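Local structure of exodeoxyribonuclease III (Archaeoglobus fulgidus, 2VOA) at residues L31-T36 and A67-E72. The protein is an AP endonuclease of the exonuclease III family that acts on DNA at abasic sites and probably uses magnesium or manganese ions. The protein carries 1 engineered substitution. Residues are numbered along the deposited sequence; the frame is centred on the assembly and turned at random.
Sequences LCMQET and AIASLE
The methyl end of Met33 lies across the two alanines of the neighbouring strand, its CE 3.8 Å from Ala69 CB and 4.0 Å from Ala67 CB. Met33, Ala67 and Ala69 share one face of the antiparallel pair formed by strands 30-34 and 63-70, in one of the two mixed sheets of the DNase I-like fold. A bend at the thioether, chi3 -89°, turns CE back over the second strand. Thr36, in the loop after the first strand, extends the apolar patch with its CG2, 4.0 Å from Ala67 CB. On the opposite face, Cys32 SG meets Ile68 CG1 at 4.2 Å, and both side chains pack on the second sheet, Cys32 on Val101 and Ile68 on Ile92.

Four backbone hydrogen bonds join Leu31 to Ala69 and Met33 to Ala67; the non-hydrogen-bonded pair Cys32–Ile68 between them brings the CA atoms to 4.4 Å. The bond from Ala67 N to Met33 O is the longest, 3.1 Å; Met33 O also accepts from Asn103 ND2. Beyond the strand end, Glu35, a predicted magnesium ligand, packs on a DNA sugar and its OE1 hydrogen-bonds Asn8 ND2. At the other extremity Ser70 OG donates to Glu72 O, 2.7 Å away.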
loop_
_atom_site.group_PDB
_atom_site.type_symbol
_atom_site.label_atom_id
_atom_site.label_comp_id
_atom_site.label_asym_id
_atom_site.label_seq_id
_atom_site.Cartn_x
_atom_site.Cartn_y
_atom_site.Cartn_z
ATOM N N LEU A 31 -21.568 -7.837 12.292
ATOM C CA LEU A 31 -21.077 -7.299 10.995
ATOM C C LEU A 31 -20.732 -8.464 10.091
ATOM O O LEU A 31 -19.790 -9.227 10.395
ATOM C CB LEU A 31 -19.828 -6.420 11.178
ATOM C CG LEU A 31 -19.160 -6.004 9.856
ATOM C CD1 LEU A 31 -20.034 -5.049 9.060
ATOM C CD2 LEU A 31 -17.765 -5.398 10.095
ATOM N N CYS A 32 -21.494 -8.598 8.999
ATOM C CA CYS A 32 -21.177 -9.572 7.936
ATOM C C CYS A 32 -20.190 -8.961 6.949
ATOM O O CYS A 32 -20.387 -7.829 6.512
ATOM C CB CYS A 32 -22.437 -10.001 7.186
ATOM S SG CYS A 32 -23.570 -10.851 8.270
ATOM N N MET A 33 -19.163 -9.704 6.568
ATOM C CA MET A 33 -18.193 -9.181 5.616
ATOM C C MET A 33 -18.067 -10.111 4.420
ATOM O O MET A 33 -18.193 -11.325 4.572
ATOM C CB MET A 33 -16.816 -9.055 6.291
ATOM C CG MET A 33 -16.761 -7.992 7.355
ATOM S SD MET A 33 -15.316 -8.176 8.425
ATOM C CE MET A 33 -15.979 -9.285 9.688
ATOM N N GLN A 34 -17.825 -9.539 3.239
ATOM C CA GLN A 34 -17.567 -10.322 2.026
ATOM C C GLN A 34 -16.286 -9.886 1.352
ATOM O O GLN A 34 -15.793 -8.768 1.585
ATOM C CB GLN A 34 -18.723 -10.191 1.039
ATOM C CG GLN A 34 -20.095 -10.474 1.665
ATOM C CD GLN A 34 -20.619 -9.286 2.392
ATOM O OE1 GLN A 34 -20.362 -8.134 1.991
ATOM N NE2 GLN A 34 -21.333 -9.533 3.474
ATOM N N GLU A 35 -15.799 -10.739 0.451
ATOM C CA GLU A 35 -14.504 -10.540 -0.214
ATOM C C GLU A 35 -13.369 -10.241 0.765
ATOM O O GLU A 35 -12.602 -9.294 0.608
ATOM C CB GLU A 35 -14.611 -9.506 -1.359
ATOM C CG GLU A 35 -15.288 -10.127 -2.556
ATOM C CD GLU A 35 -15.061 -9.372 -3.852
ATOM O OE1 GLU A 35 -15.776 -8.375 -4.091
ATOM O OE2 GLU A 35 -14.205 -9.817 -4.665
ATOM N N THR A 36 -13.301 -11.062 1.812
ATOM C CA THR A 36 -12.178 -11.041 2.762
ATOM C C THR A 36 -10.855 -11.422 2.096
ATOM O O THR A 36 -9.775 -10.984 2.545
ATOM C CB THR A 36 -12.430 -11.963 3.983
ATOM O OG1 THR A 36 -12.653 -13.296 3.526
ATOM C CG2 THR A 36 -13.674 -11.508 4.758
ATOM N N ALA A 67 -16.998 -13.565 6.301
ATOM C CA ALA A 67 -16.743 -13.620 7.750
ATOM C C ALA A 67 -17.913 -12.929 8.435
ATOM O O ALA A 67 -18.645 -12.150 7.786
ATOM C CB ALA A 67 -15.422 -12.918 8.075
ATOM N N ILE A 68 -18.127 -13.246 9.721
ATOM C CA ILE A 68 -19.092 -12.486 10.529
ATOM C C ILE A 68 -18.400 -12.147 11.854
ATOM O O ILE A 68 -17.869 -13.044 12.530
ATOM C CB ILE A 68 -20.383 -13.280 10.836
ATOM C CG1 ILE A 68 -20.988 -13.884 9.565
ATOM C CG2 ILE A 68 -21.405 -12.382 11.635
ATOM C CD1 ILE A 68 -22.024 -14.998 9.887
ATOM N N ALA A 69 -18.366 -10.853 12.169
ATOM C CA ALA A 69 -17.905 -10.364 13.486
ATOM C C ALA A 69 -19.119 -10.057 14.376
ATOM O O ALA A 69 -20.164 -9.575 13.888
ATOM C CB ALA A 69 -17.025 -9.130 13.308
ATOM N N SER A 70 -19.005 -10.358 15.665
ATOM C CA SER A 70 -20.126 -10.146 16.570
ATOM C C SER A 70 -19.717 -9.963 18.017
ATOM O O SER A 70 -18.636 -10.414 18.442
ATOM C CB SER A 70 -21.147 -11.289 16.439
ATOM O OG SER A 70 -20.574 -12.554 16.762
ATOM N N LEU A 71 -20.571 -9.279 18.772
ATOM C CA LEU A 71 -20.326 -9.089 20.197
ATOM C C LEU A 71 -20.566 -10.399 20.960
ATOM O O LEU A 71 -19.829 -10.740 21.890
ATOM C CB LEU A 71 -21.212 -7.955 20.741
ATOM C CG LEU A 71 -20.891 -6.567 20.157
ATOM C CD1 LEU A 71 -21.942 -5.549 20.601
ATOM C CD2 LEU A 71 -19.476 -6.097 20.525
ATOM N N GLU A 72 -21.597 -11.131 20.553
ATOM C CA GLU A 72 -21.921 -12.414 21.185
ATOM C C GLU A 72 -21.248 -13.566 20.432
ATOM O O GLU A 72 -21.041 -13.490 19.211
ATOM C CB GLU A 72 -23.440 -12.616 21.249
ATOM C CG GLU A 72 -24.169 -11.634 22.195
ATOM C CD GLU A 72 -23.555 -11.627 23.599
ATOM O OE1 GLU A 72 -23.273 -12.723 24.134
ATOM O OE2 GLU A 72 -23.344 -10.529 24.175
#